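Local coordinates for uncharacterized protein (Bifidobacterium adolescentis ATCC 15703, PDB 3CPG) that probably binds pyridoxal 5'-phosphate and takes part in the homeostasis of this cofactor, using a TIM-barrel domain of the alanine racemase N-terminal type, at residues E63-I68 against E88-R93; S49-A54 against H114-L119; H182-A187 against R222-L227; D145-I150 against D194-Q199. All blocks are in the same frame, centred on the assembly; numbering follows the deposited sequence.

Interaction 1 (E63-I68 against E88-R93)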
loop_
_atom_site.group_PDB
_atom_site.type_symbol
_atom_site.label_atom_id
_atom_site.label_comp_id
_atom_site.label_asym_id
_atom_site.label_seq_id
_atom_site.Cartn_x
_atom_site.Cartn_y
_atom_site.Cartn_z
ATOM N N GLU A 63 5.649 12.098 13.874
ATOM C CA GLU A 63 5.907 12.359 12.462
ATOM C C GLU A 63 4.740 11.907 11.588
ATOM O O GLU A 63 4.286 12.628 10.699
ATOM C CB GLU A 63 7.175 11.623 12.017
ATOM C CG GLU A 63 8.460 12.198 12.589
ATOM C CD GLU A 63 9.687 11.400 12.179
ATOM O OE1 GLU A 63 9.863 10.271 12.684
ATOM O OE2 GLU A 63 10.472 11.899 11.346
ATOM N N ILE A 64 4.267 10.694 11.831
ATOM C CA ILE A 64 3.163 10.152 11.046
ATOM C C ILE A 64 1.899 10.987 11.195
ATOM O O ILE A 64 1.207 11.253 10.213
ATOM C CB ILE A 64 2.863 8.696 11.454
ATOM C CG1 ILE A 64 4.103 7.836 11.195
ATOM C CG2 ILE A 64 1.657 8.163 10.676
ATOM C CD1 ILE A 64 3.992 6.419 11.713
HETATM N N MSE A 65 1.591 11.404 12.419
HETATM C CA MSE A 65 0.399 12.209 12.636
HETATM C C MSE A 65 0.518 13.590 11.992
HETATM O O MSE A 65 -0.484 14.184 11.596
HETATM C CB MSE A 65 0.102 12.324 14.135
HETATM C CG MSE A 65 -0.314 10.981 14.779
HETATM SE SE MSE A 65 -1.758 10.110 13.833
HETATM C CE MSE A 65 -3.049 11.495 13.949
ATOM N N ALA A 66 1.739 14.101 11.878
ATOM C CA ALA A 66 1.923 15.398 11.239
ATOM C C ALA A 66 1.542 15.218 9.771
ATOM O O ALA A 66 0.951 16.106 9.157
ATOM C CB ALA A 66 3.378 15.865 11.364
ATOM N N ALA A 67 1.881 14.057 9.212
ATOM C CA ALA A 67 1.562 13.767 7.816
ATOM C C ALA A 67 0.053 13.622 7.622
ATOM O O ALA A 67 -0.512 14.135 6.656
ATOM C CB ALA A 67 2.272 12.494 7.370
ATOM N N ILE A 68 -0.598 12.916 8.535
ATOM C CA ILE A 68 -2.040 12.735 8.435
ATOM C C ILE A 68 -2.740 14.077 8.601
ATOM O O ILE A 68 -3.675 14.386 7.868
ATOM C CB ILE A 68 -2.538 11.718 9.485
ATOM C CG1 ILE A 68 -2.165 10.307 9.016
ATOM C CG2 ILE A 68 -4.050 11.845 9.691
ATOM C CD1 ILE A 68 -2.279 9.233 10.091
ATOM N N GLU A 88 -1.011 1.027 18.597
ATOM C CA GLU A 88 -1.858 1.565 19.661
ATOM C C GLU A 88 -1.925 3.090 19.679
ATOM O O GLU A 88 -3.015 3.670 19.685
ATOM C CB GLU A 88 -1.391 1.051 21.027
ATOM C CG GLU A 88 -2.350 1.390 22.157
ATOM C CD GLU A 88 -1.997 0.693 23.459
ATOM O OE1 GLU A 88 -0.880 0.910 23.973
ATOM O OE2 GLU A 88 -2.843 -0.072 23.971
ATOM N N GLY A 89 -0.760 3.736 19.690
ATOM C CA GLY A 89 -0.712 5.188 19.716
ATOM C C GLY A 89 -1.323 5.814 18.477
ATOM O O GLY A 89 -2.050 6.804 18.563
ATOM N N LEU A 90 -1.013 5.253 17.313
ATOM C CA LEU A 90 -1.566 5.769 16.071
ATOM C C LEU A 90 -3.088 5.701 16.073
ATOM O O LEU A 90 -3.761 6.649 15.668
ATOM C CB LEU A 90 -1.014 4.993 14.873
ATOM C CG LEU A 90 0.424 5.347 14.481
ATOM C CD1 LEU A 90 0.938 4.347 13.440
ATOM C CD2 LEU A 90 0.464 6.781 13.940
ATOM N N ALA A 91 -3.636 4.582 16.532
ATOM C CA ALA A 91 -5.083 4.440 16.552
ATOM C C ALA A 91 -5.700 5.495 17.462
ATOM O O ALA A 91 -6.698 6.119 17.105
ATOM C CB ALA A 91 -5.473 3.036 17.024
ATOM N N ARG A 92 -5.096 5.707 18.629
ATOM C CA ARG A 92 -5.626 6.689 19.569
ATOM C C ARG A 92 -5.590 8.091 18.973
ATOM O O ARG A 92 -6.589 8.805 19.003
ATOM C CB ARG A 92 -4.838 6.683 20.885
ATOM C CG ARG A 92 -5.558 7.438 22.003
ATOM C CD ARG A 92 -4.638 7.819 23.164
ATOM N NE ARG A 92 -3.840 9.006 22.861
ATOM C CZ ARG A 92 -2.558 8.986 22.512
ATOM N NH1 ARG A 92 -1.905 7.835 22.417
ATOM N NH2 ARG A 92 -1.926 10.126 22.257
ATOM N N ARG A 93 -4.432 8.478 18.438
ATOM C CA ARG A 93 -4.259 9.794 17.833
ATOM C C ARG A 93 -5.220 10.008 16.665
ATOM O O ARG A 93 -5.790 11.085 16.516
ATOM C CB ARG A 93 -2.810 9.976 17.353
ATOM C CG ARG A 93 -1.782 10.122 18.486
ATOM C CD ARG A 93 -1.886 11.488 19.162
ATOM N NE ARG A 93 -1.467 12.585 18.288
ATOM C CZ ARG A 93 -0.201 12.939 18.081
ATOM N NH1 ARG A 93 0.782 12.284 18.687
ATOM N NH2 ARG A 93 0.085 13.945 17.263
#
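Ile64 and Met65 on helix 61-69 meet Leu90 and Arg93 on helix 80-96, joining two successive outer helices of the TIM barrel. The helices run roughly alongside each other, with local axes 10.8 Å apart and crossing at -32°, so side chains rather than backbones fill the interval.

The apolar part is a small cluster. Leu90 crosses Ile64 at about a right angle, and its CD2 sits 3.7 Å from Ile64 CG2. The same methyl lies 4.0 Å from SE of Met65, a selenomethionine, whose chain slides past Leu90 in the opposite direction. Branched residues suit the buried side, where Leu90 also reaches Leu101 of strand 99-101.

The second kind of contact is between an apolar chain and a flat cation. Met65 is bent at chi2 (-52°) and chi3 (-58°), which turns its end across the base of Arg93, at a slant to that chain, with SE 3.7 Å from Arg93 CB. Arginine suits this margin because its aliphatic part packs while its charge is answered beyond the contact, NH1 forming a salt bridge with Glu15. One face of the guanidinium lies against Met65: Met65 CG stands 3.8 Å above the plane, over its centre, and Met65 CB comes to 3.5 Å from Arg93 NH2.

Interaction 2 (S49-A54 against H114-L119)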
loop_
_atom_site.group_PDB
_atom_site.type_symbol
_atom_site.label_atom_id
_atom_site.label_comp_id
_atom_site.label_asym_id
_atom_site.label_seq_id
_atom_site.Cartn_x
_atom_site.Cartn_y
_atom_site.Cartn_z
ATOM N N SER A 49 -8.354 10.253 -8.593
ATOM C CA SER A 49 -8.151 8.916 -9.133
ATOM C C SER A 49 -7.003 8.211 -8.421
ATOM O O SER A 49 -6.985 6.986 -8.321
ATOM C CB SER A 49 -7.836 8.982 -10.630
ATOM O OG SER A 49 -8.946 9.461 -11.367
ATOM N N VAL A 50 -6.049 8.994 -7.929
ATOM C CA VAL A 50 -4.879 8.446 -7.248
ATOM C C VAL A 50 -4.886 8.774 -5.761
ATOM O O VAL A 50 -5.074 9.927 -5.382
ATOM C CB VAL A 50 -3.574 9.017 -7.851
ATOM C CG1 VAL A 50 -2.361 8.385 -7.176
ATOM C CG2 VAL A 50 -3.543 8.777 -9.351
ATOM N N ARG A 51 -4.685 7.761 -4.925
ATOM C CA ARG A 51 -4.643 7.980 -3.486
ATOM C C ARG A 51 -3.201 7.943 -3.011
ATOM O O ARG A 51 -2.378 7.177 -3.526
ATOM C CB ARG A 51 -5.458 6.923 -2.732
ATOM C CG ARG A 51 -6.962 7.119 -2.818
ATOM C CD ARG A 51 -7.691 6.317 -1.750
ATOM N NE ARG A 51 -7.582 4.879 -1.969
ATOM C CZ ARG A 51 -7.987 3.958 -1.100
ATOM N NH1 ARG A 51 -8.528 4.322 0.057
ATOM N NH2 ARG A 51 -7.857 2.670 -1.390
ATOM N N LEU A 52 -2.896 8.785 -2.032
ATOM C CA LEU A 52 -1.555 8.855 -1.478
ATOM C C LEU A 52 -1.420 8.003 -0.227
ATOM O O LEU A 52 -2.181 8.167 0.731
ATOM C CB LEU A 52 -1.201 10.304 -1.133
ATOM C CG LEU A 52 0.043 10.540 -0.269
ATOM C CD1 LEU A 52 1.307 10.057 -0.986
ATOM C CD2 LEU A 52 0.144 12.027 0.049
ATOM N N LEU A 53 -0.460 7.084 -0.253
ATOM C CA LEU A 53 -0.169 6.242 0.898
ATOM C C LEU A 53 1.188 6.706 1.383
ATOM O O LEU A 53 2.154 6.721 0.618
ATOM C CB LEU A 53 -0.089 4.755 0.519
ATOM C CG LEU A 53 0.421 3.773 1.596
ATOM C CD1 LEU A 53 0.046 2.369 1.202
ATOM C CD2 LEU A 53 1.927 3.840 1.755
ATOM N N ALA A 54 1.271 7.108 2.643
ATOM C CA ALA A 54 2.548 7.541 3.173
ATOM C C ALA A 54 3.272 6.306 3.696
ATOM O O ALA A 54 2.713 5.553 4.490
ATOM C CB ALA A 54 2.341 8.553 4.300
ATOM N N HIS A 114 -12.356 6.727 7.277
ATOM C CA HIS A 114 -11.451 5.630 7.578
ATOM C C HIS A 114 -10.100 5.810 6.893
ATOM O O HIS A 114 -10.030 6.162 5.711
ATOM C CB HIS A 114 -12.084 4.299 7.145
ATOM C CG HIS A 114 -11.216 3.106 7.400
ATOM N ND1 HIS A 114 -10.581 2.416 6.388
ATOM C CD2 HIS A 114 -10.867 2.485 8.552
ATOM C CE1 HIS A 114 -9.882 1.423 6.906
ATOM N NE2 HIS A 114 -10.039 1.442 8.218
ATOM N N ILE A 115 -9.030 5.587 7.653
ATOM C CA ILE A 115 -7.669 5.687 7.131
ATOM C C ILE A 115 -7.094 4.272 7.045
ATOM O O ILE A 115 -6.853 3.622 8.062
ATOM C CB ILE A 115 -6.762 6.544 8.052
ATOM C CG1 ILE A 115 -7.208 8.005 8.007
ATOM C CG2 ILE A 115 -5.306 6.440 7.609
ATOM C CD1 ILE A 115 -6.379 8.932 8.874
ATOM N N PRO A 116 -6.896 3.762 5.823
ATOM C CA PRO A 116 -6.344 2.408 5.695
ATOM C C PRO A 116 -4.942 2.312 6.288
ATOM O O PRO A 116 -4.150 3.248 6.187
ATOM C CB PRO A 116 -6.354 2.174 4.188
ATOM C CG PRO A 116 -7.551 2.964 3.747
ATOM C CD PRO A 116 -7.381 4.254 4.524
ATOM N N PHE A 117 -4.648 1.177 6.915
ATOM C CA PHE A 117 -3.336 0.943 7.514
ATOM C C PHE A 117 -2.850 -0.331 6.826
ATOM O O PHE A 117 -3.320 -1.421 7.133
ATOM C CB PHE A 117 -3.486 0.731 9.031
ATOM C CG PHE A 117 -2.184 0.750 9.804
ATOM C CD1 PHE A 117 -2.195 0.954 11.182
ATOM C CD2 PHE A 117 -0.961 0.531 9.175
ATOM C CE1 PHE A 117 -1.009 0.940 11.925
ATOM C CE2 PHE A 117 0.228 0.516 9.905
ATOM C CZ PHE A 117 0.204 0.720 11.283
ATOM N N HIS A 118 -1.944 -0.176 5.866
ATOM C CA HIS A 118 -1.419 -1.314 5.119
ATOM C C HIS A 118 -0.030 -1.754 5.534
ATOM O O HIS A 118 0.718 -1.001 6.153
ATOM C CB HIS A 118 -1.342 -0.991 3.621
ATOM C CG HIS A 118 -2.665 -0.729 2.976
ATOM N ND1 HIS A 118 -2.832 -0.729 1.608
ATOM C CD2 HIS A 118 -3.876 -0.428 3.505
ATOM C CE1 HIS A 118 -4.090 -0.440 1.320
ATOM N NE2 HIS A 118 -4.743 -0.252 2.453
ATOM N N LEU A 119 0.294 -2.996 5.193
ATOM C CA LEU A 119 1.629 -3.526 5.418
ATOM C C LEU A 119 2.118 -3.561 3.980
ATOM O O LEU A 119 1.478 -4.177 3.123
ATOM C CB LEU A 119 1.615 -4.950 5.981
ATOM C CG LEU A 119 3.054 -5.467 6.151
ATOM C CD1 LEU A 119 3.721 -4.721 7.301
ATOM C CD2 LEU A 119 3.067 -6.956 6.421
#
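Arg51 has CG anti to its carbonyl carbon (chi1 -75°) and a bend at chi3 (-67°), which together bring its guanidinium beside Pro116. In Leu53 the side chain is extended, with both chi1 (171°) and chi2 near trans, and CD1 is thereby sent out toward His118. Both meetings are loose. Arg51 NH1 lies 4.1 Å from Pro116 CG, the two side chains crossing at about a right angle, and Leu53 CD1 lies 4.2 Å from His118 ND1, approaching the imidazole obliquely. No hydrogen bond joins the segments.

Backbone bonds are absent because strands 51-55 and 113-119, though both belong to the curled parallel sheet of a TIM barrel, are not paired: strand 75-77 runs between them and bonds to both. The four residues therefore touch through their side chains within the barrel, whereas Leu52 turns outward onto helix 19-42 and Phe117 points away from strand 51-55.

Each residue type fits its place. Proline, having no N-H to donate, sits at the break between strand pieces 114-115 and 117-119. His118 is fixed by a hydrogen bond from ND1 to Glu139, and Arg51 by a salt bridge from NH2 to Glu241. Each polar group thus has its own carboxylate partner; Arg51 NH2 and His118 NE2 stay 5.7 Å apart, not in contact.

Interaction 3 (H182-A187 against R222-L227)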
loop_
_atom_site.group_PDB
_atom_site.type_symbol
_atom_site.label_atom_id
_atom_site.label_comp_id
_atom_site.label_asym_id
_atom_site.label_seq_id
_atom_site.Cartn_x
_atom_site.Cartn_y
_atom_site.Cartn_z
ATOM N N HIS A 182 2.843 -15.596 -14.173
ATOM C CA HIS A 182 1.936 -16.386 -13.348
ATOM C C HIS A 182 0.949 -15.568 -12.514
ATOM O O HIS A 182 0.112 -16.139 -11.821
ATOM C CB HIS A 182 2.740 -17.303 -12.414
ATOM C CG HIS A 182 3.526 -18.359 -13.128
ATOM N ND1 HIS A 182 4.588 -18.066 -13.957
ATOM C CD2 HIS A 182 3.404 -19.708 -13.138
ATOM C CE1 HIS A 182 5.085 -19.188 -14.446
ATOM N NE2 HIS A 182 4.385 -20.199 -13.965
ATOM N N ALA A 183 1.034 -14.242 -12.590
ATOM C CA ALA A 183 0.156 -13.367 -11.807
ATOM C C ALA A 183 -1.340 -13.663 -11.902
ATOM O O ALA A 183 -2.027 -13.705 -10.886
ATOM C CB ALA A 183 0.405 -11.908 -12.177
ATOM N N ILE A 184 -1.853 -13.847 -13.115
ATOM C CA ILE A 184 -3.279 -14.116 -13.274
ATOM C C ILE A 184 -3.694 -15.399 -12.564
ATOM O O ILE A 184 -4.688 -15.420 -11.836
ATOM C CB ILE A 184 -3.673 -14.215 -14.761
ATOM C CG1 ILE A 184 -3.316 -12.916 -15.484
ATOM C CG2 ILE A 184 -5.166 -14.486 -14.882
ATOM C CD1 ILE A 184 -3.565 -12.961 -16.983
ATOM N N ARG A 185 -2.925 -16.463 -12.778
ATOM C CA ARG A 185 -3.192 -17.764 -12.167
ATOM C C ARG A 185 -3.188 -17.669 -10.641
ATOM O O ARG A 185 -4.078 -18.193 -9.974
ATOM C CB ARG A 185 -2.134 -18.777 -12.614
ATOM C CG ARG A 185 -2.303 -20.168 -12.016
ATOM C CD ARG A 185 -0.996 -20.956 -12.067
ATOM N NE ARG A 185 0.046 -20.328 -11.254
ATOM C CZ ARG A 185 1.267 -20.827 -11.080
ATOM N NH1 ARG A 185 1.611 -21.967 -11.664
ATOM N NH2 ARG A 185 2.145 -20.186 -10.320
ATOM N N ILE A 186 -2.177 -17.001 -10.095
ATOM C CA ILE A 186 -2.060 -16.841 -8.648
ATOM C C ILE A 186 -3.223 -16.028 -8.091
ATOM O O ILE A 186 -3.778 -16.359 -7.043
ATOM C CB ILE A 186 -0.738 -16.141 -8.280
ATOM C CG1 ILE A 186 0.439 -17.040 -8.670
ATOM C CG2 ILE A 186 -0.713 -15.813 -6.795
ATOM C CD1 ILE A 186 1.800 -16.369 -8.580
ATOM N N ALA A 187 -3.585 -14.963 -8.796
ATOM C CA ALA A 187 -4.682 -14.099 -8.378
ATOM C C ALA A 187 -5.989 -14.874 -8.281
ATOM O O ALA A 187 -6.743 -14.731 -7.320
ATOM C CB ALA A 187 -4.835 -12.946 -9.364
ATOM N N ARG A 222 -0.949 -2.957 -14.818
ATOM C CA ARG A 222 -2.288 -2.478 -15.144
ATOM C C ARG A 222 -3.040 -3.479 -16.024
ATOM O O ARG A 222 -4.204 -3.784 -15.771
ATOM C CB ARG A 222 -2.233 -1.130 -15.869
ATOM C CG ARG A 222 -3.622 -0.580 -16.177
ATOM C CD ARG A 222 -3.604 0.631 -17.092
ATOM N NE ARG A 222 -3.228 0.289 -18.462
ATOM C CZ ARG A 222 -2.042 0.549 -18.998
ATOM N NH1 ARG A 222 -1.103 1.163 -18.283
ATOM N NH2 ARG A 222 -1.796 0.195 -20.254
ATOM N N LYS A 223 -2.376 -3.979 -17.061
ATOM C CA LYS A 223 -3.010 -4.943 -17.960
ATOM C C LYS A 223 -3.382 -6.220 -17.217
ATOM O O LYS A 223 -4.439 -6.803 -17.453
ATOM C CB LYS A 223 -2.080 -5.282 -19.127
ATOM C CG LYS A 223 -1.862 -4.130 -20.090
ATOM C CD LYS A 223 -0.981 -4.552 -21.252
ATOM C CE LYS A 223 -0.759 -3.397 -22.213
ATOM N NZ LYS A 223 0.075 -3.811 -23.380
ATOM N N THR A 224 -2.498 -6.655 -16.327
ATOM C CA THR A 224 -2.741 -7.859 -15.542
ATOM C C THR A 224 -3.977 -7.645 -14.674
ATOM O O THR A 224 -4.841 -8.512 -14.582
ATOM C CB THR A 224 -1.525 -8.188 -14.658
ATOM O OG1 THR A 224 -0.410 -8.525 -15.495
ATOM C CG2 THR A 224 -1.831 -9.358 -13.726
ATOM N N ARG A 225 -4.052 -6.481 -14.039
ATOM C CA ARG A 225 -5.192 -6.126 -13.202
ATOM C C ARG A 225 -6.469 -6.195 -14.052
ATOM O O ARG A 225 -7.483 -6.759 -13.632
ATOM C CB ARG A 225 -4.981 -4.709 -12.645
ATOM C CG ARG A 225 -6.040 -4.180 -11.666
ATOM C CD ARG A 225 -7.295 -3.666 -12.366
ATOM N NE ARG A 225 -7.017 -2.716 -13.446
ATOM C CZ ARG A 225 -6.816 -1.409 -13.296
ATOM N NH1 ARG A 225 -6.855 -0.849 -12.095
ATOM N NH2 ARG A 225 -6.587 -0.653 -14.365
ATOM N N ASP A 226 -6.411 -5.631 -15.255
ATOM C CA ASP A 226 -7.578 -5.638 -16.133
ATOM C C ASP A 226 -8.046 -7.047 -16.483
ATOM O O ASP A 226 -9.249 -7.323 -16.492
ATOM C CB ASP A 226 -7.291 -4.864 -17.423
ATOM C CG ASP A 226 -7.113 -3.378 -17.188
ATOM O OD1 ASP A 226 -7.551 -2.879 -16.129
ATOM O OD2 ASP A 226 -6.549 -2.704 -18.073
ATOM N N LEU A 227 -7.101 -7.937 -16.776
ATOM C CA LEU A 227 -7.444 -9.312 -17.124
ATOM C C LEU A 227 -8.077 -10.040 -15.941
ATOM O O LEU A 227 -9.048 -10.776 -16.103
ATOM C CB LEU A 227 -6.199 -10.068 -17.614
ATOM C CG LEU A 227 -5.679 -9.659 -18.999
ATOM C CD1 LEU A 227 -4.422 -10.440 -19.354
ATOM C CD2 LEU A 227 -6.770 -9.909 -20.029
#
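Ala183 and Ile184 against Thr224 and Leu227 make an apolar helix-helix contact on the outside of the barrel, between the start of helix 183-191 and the C-terminal half of helix 211-231. The local axes approach to 10.0 Å and cross at -42°, and no hydrogen bond spans the gap.

The inner half of the contact uses small residues. Ala183 CB lies 3.7 Å from Thr224 CG2, and Ile184 CG1 is 4.2 Å from that same methyl. The threonine rotamer sorts its two branches: at chi1 -65° OG1 stays beside the backbone N and bonds to the His220 carbonyl one turn back, while CG2, on the other branch, faces the neighbouring helix. Threonine thus satisfies its hydroxyl within its own helix and offers carbon across the contact. The outer half needs longer chains. Ile184 sends its CD1 to within 3.6 Å of Leu227 CD1 and 4.0 Å of Leu227 CB, the two side chains meeting at a slant near the surface.

On another side of helix 211-231, Arg225 holds Asp226 side-on. Arg225 NE (2.7 Å) and NH2 (3.0 Å) both bond to Asp226 OD1, reaching it from one face of the carboxylate, while Arg225 NH1 bonds to the carbonyl of Arg240.

Beneath the pair runs strand 196-202, with Ala187 resting on Leu198 and Thr224 on Leu201. Two consecutive helices, with the strand that lies between them in sequence packed beneath both, are characteristic of the outer layer of a TIM barrel.

Interaction 4 (D145-I150 against D194-Q199); sequences DLAEKI and DGIELQ
On the strand that carries Ile196 toward Ala147 and Ile150, Gln199 NE2 donates to Glu197 OE1 over 2.9 Å. The bond is nearly straight (169°), lies in the amide plane, and uses the anti lone pair of the carboxylate oxygen. Gln199 OE1 is bonded in turn to Thr137 OG1, so both ends of the amide are occupied. Alternation along strand 196-202 sorts these polar chains from Ile196 and Leu198, which face the helical layer.

Of the side chains in 194-199, Ile196 carries the apolar contact with 145-150. Its CG1 takes the crowded position between the backbone N and the carbonyl carbon (chi1 56°), and the extended remainder brings CD1 to 4.1 Å from Ala147 O and 4.4 Å from Ala147 CB. The other branch, CG2, lies 4.0 Å from Ile150 CG2, the two isoleucines crossing at about a right angle. Alanine suits the helix where Ile190 of helix 183-191 also presses in; isoleucine suits position 150, one turn on, where it spreads over Ile138, Val141 and Val161.

Before the strand, Gly195 has a positive phi (78°), a conformation that glycine adopts easily. Val161 of the intervening strand touches both isoleucines. Between Ala147, Ile150 and Ile196 no hydrogen bond forms, so they cohere by burial and close fit, while Asp194 O to Ser151 OG adds a directional tie just beside them.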
loop_
_atom_site.group_PDB
_atom_site.type_symbol
_atom_site.label_atom_id
_atom_site.label_comp_id
_atom_site.label_asym_id
_atom_site.label_seq_id
_atom_site.Cartn_x
_atom_site.Cartn_y
_atom_site.Cartn_z
ATOM N N ASP A 145 1.193 -19.640 -1.701
ATOM C CA ASP A 145 1.605 -20.192 -0.412
ATOM C C ASP A 145 1.383 -19.192 0.722
ATOM O O ASP A 145 0.784 -19.530 1.746
ATOM C CB ASP A 145 3.079 -20.609 -0.478
ATOM C CG ASP A 145 3.557 -21.292 0.791
ATOM O OD1 ASP A 145 2.833 -22.167 1.311
ATOM O OD2 ASP A 145 4.668 -20.963 1.258
ATOM N N LEU A 146 1.863 -17.963 0.543
ATOM C CA LEU A 146 1.686 -16.944 1.575
ATOM C C LEU A 146 0.205 -16.629 1.760
ATOM O O LEU A 146 -0.273 -16.513 2.883
ATOM C CB LEU A 146 2.452 -15.660 1.214
ATOM C CG LEU A 146 2.381 -14.499 2.218
ATOM C CD1 LEU A 146 2.785 -14.989 3.601
ATOM C CD2 LEU A 146 3.299 -13.358 1.771
ATOM N N ALA A 147 -0.519 -16.509 0.653
ATOM C CA ALA A 147 -1.945 -16.210 0.704
ATOM C C ALA A 147 -2.692 -17.262 1.522
ATOM O O ALA A 147 -3.610 -16.935 2.274
ATOM C CB ALA A 147 -2.513 -16.141 -0.710
ATOM N N GLU A 148 -2.302 -18.523 1.365
ATOM C CA GLU A 148 -2.941 -19.610 2.105
ATOM C C GLU A 148 -2.648 -19.477 3.598
ATOM O O GLU A 148 -3.526 -19.685 4.435
ATOM C CB GLU A 148 -2.435 -20.972 1.620
ATOM C CG GLU A 148 -2.788 -21.327 0.187
ATOM C CD GLU A 148 -2.221 -22.676 -0.234
ATOM O OE1 GLU A 148 -1.003 -22.894 -0.058
ATOM O OE2 GLU A 148 -2.990 -23.518 -0.747
ATOM N N LYS A 149 -1.408 -19.134 3.930
ATOM C CA LYS A 149 -1.027 -18.980 5.329
ATOM C C LYS A 149 -1.813 -17.844 5.974
ATOM O O LYS A 149 -2.228 -17.941 7.123
ATOM C CB LYS A 149 0.474 -18.715 5.446
ATOM C CG LYS A 149 1.325 -19.880 4.988
ATOM C CD LYS A 149 2.800 -19.525 5.002
ATOM C CE LYS A 149 3.635 -20.669 4.452
ATOM N NZ LYS A 149 5.085 -20.332 4.466
ATOM N N ILE A 150 -2.018 -16.764 5.229
ATOM C CA ILE A 150 -2.772 -15.634 5.759
ATOM C C ILE A 150 -4.234 -16.046 5.893
ATOM O O ILE A 150 -4.894 -15.727 6.882
ATOM C CB ILE A 150 -2.636 -14.403 4.831
ATOM C CG1 ILE A 150 -1.175 -13.941 4.823
ATOM C CG2 ILE A 150 -3.572 -13.283 5.287
ATOM C CD1 ILE A 150 -0.869 -12.821 3.843
ATOM N N ASP A 194 -10.850 -18.231 1.618
ATOM C CA ASP A 194 -11.713 -17.542 2.572
ATOM C C ASP A 194 -10.841 -16.670 3.475
ATOM O O ASP A 194 -9.633 -16.881 3.571
ATOM C CB ASP A 194 -12.478 -18.545 3.446
ATOM C CG ASP A 194 -13.436 -19.410 2.650
ATOM O OD1 ASP A 194 -14.193 -18.863 1.823
ATOM O OD2 ASP A 194 -13.438 -20.642 2.864
ATOM N N GLY A 195 -11.450 -15.689 4.131
ATOM C CA GLY A 195 -10.691 -14.832 5.024
ATOM C C GLY A 195 -9.861 -13.750 4.356
ATOM O O GLY A 195 -9.235 -12.942 5.042
ATOM N N ILE A 196 -9.830 -13.734 3.027
ATOM C CA ILE A 196 -9.077 -12.704 2.324
ATOM C C ILE A 196 -9.870 -12.099 1.176
ATOM O O ILE A 196 -10.729 -12.750 0.571
ATOM C CB ILE A 196 -7.720 -13.228 1.771
ATOM C CG1 ILE A 196 -7.941 -14.430 0.860
ATOM C CG2 ILE A 196 -6.786 -13.581 2.922
ATOM C CD1 ILE A 196 -6.649 -15.005 0.303
ATOM N N GLU A 197 -9.591 -10.832 0.901
ATOM C CA GLU A 197 -10.246 -10.120 -0.182
ATOM C C GLU A 197 -9.178 -9.534 -1.101
ATOM O O GLU A 197 -8.433 -8.637 -0.708
ATOM C CB GLU A 197 -11.127 -8.993 0.362
ATOM C CG GLU A 197 -11.910 -8.260 -0.716
ATOM C CD GLU A 197 -12.790 -7.154 -0.165
ATOM O OE1 GLU A 197 -12.259 -6.079 0.188
ATOM O OE2 GLU A 197 -14.019 -7.362 -0.082
ATOM N N LEU A 198 -9.099 -10.049 -2.321
ATOM C CA LEU A 198 -8.124 -9.552 -3.289
ATOM C C LEU A 198 -8.587 -8.170 -3.745
ATOM O O LEU A 198 -9.609 -8.044 -4.423
ATOM C CB LEU A 198 -8.050 -10.499 -4.483
ATOM C CG LEU A 198 -7.139 -10.084 -5.634
ATOM C CD1 LEU A 198 -5.701 -9.957 -5.148
ATOM C CD2 LEU A 198 -7.251 -11.112 -6.747
ATOM N N GLN A 199 -7.833 -7.137 -3.386
ATOM C CA GLN A 199 -8.227 -5.770 -3.727
ATOM C C GLN A 199 -7.426 -5.106 -4.841
ATOM O O GLN A 199 -7.653 -3.932 -5.157
ATOM C CB GLN A 199 -8.171 -4.909 -2.463
ATOM C CG GLN A 199 -8.934 -5.536 -1.306
ATOM C CD GLN A 199 -8.740 -4.800 0.005
ATOM O OE1 GLN A 199 -7.641 -4.340 0.314
ATOM N NE2 GLN A 199 -9.805 -4.707 0.793
#

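The four contacts sample different sectors of one barrel. Interaction 1 is nested along the chain inside the loop closed by interaction 2, and the two touch through Ile68 CG2 and Ile115 CD1 (3.8 Å), outer helix against strand. Interactions 3 and 4 alternate in sequence: strand 196-202 of interaction 4 follows helix 183-191 and precedes helix 211-231, the two helices of interaction 3, and Ala187 O lies 3.7 Å from Leu198 CD2. Interactions 1 and 3 fall on opposite sides of the chain's centre, their own centres 34 Å apart. The predicted cofactor lysine, Lys57, unmodified here, is close to interactions 1 and 2: its side chain is about 9 Å from that of Leu53 and about 8 Å from that of Ile64.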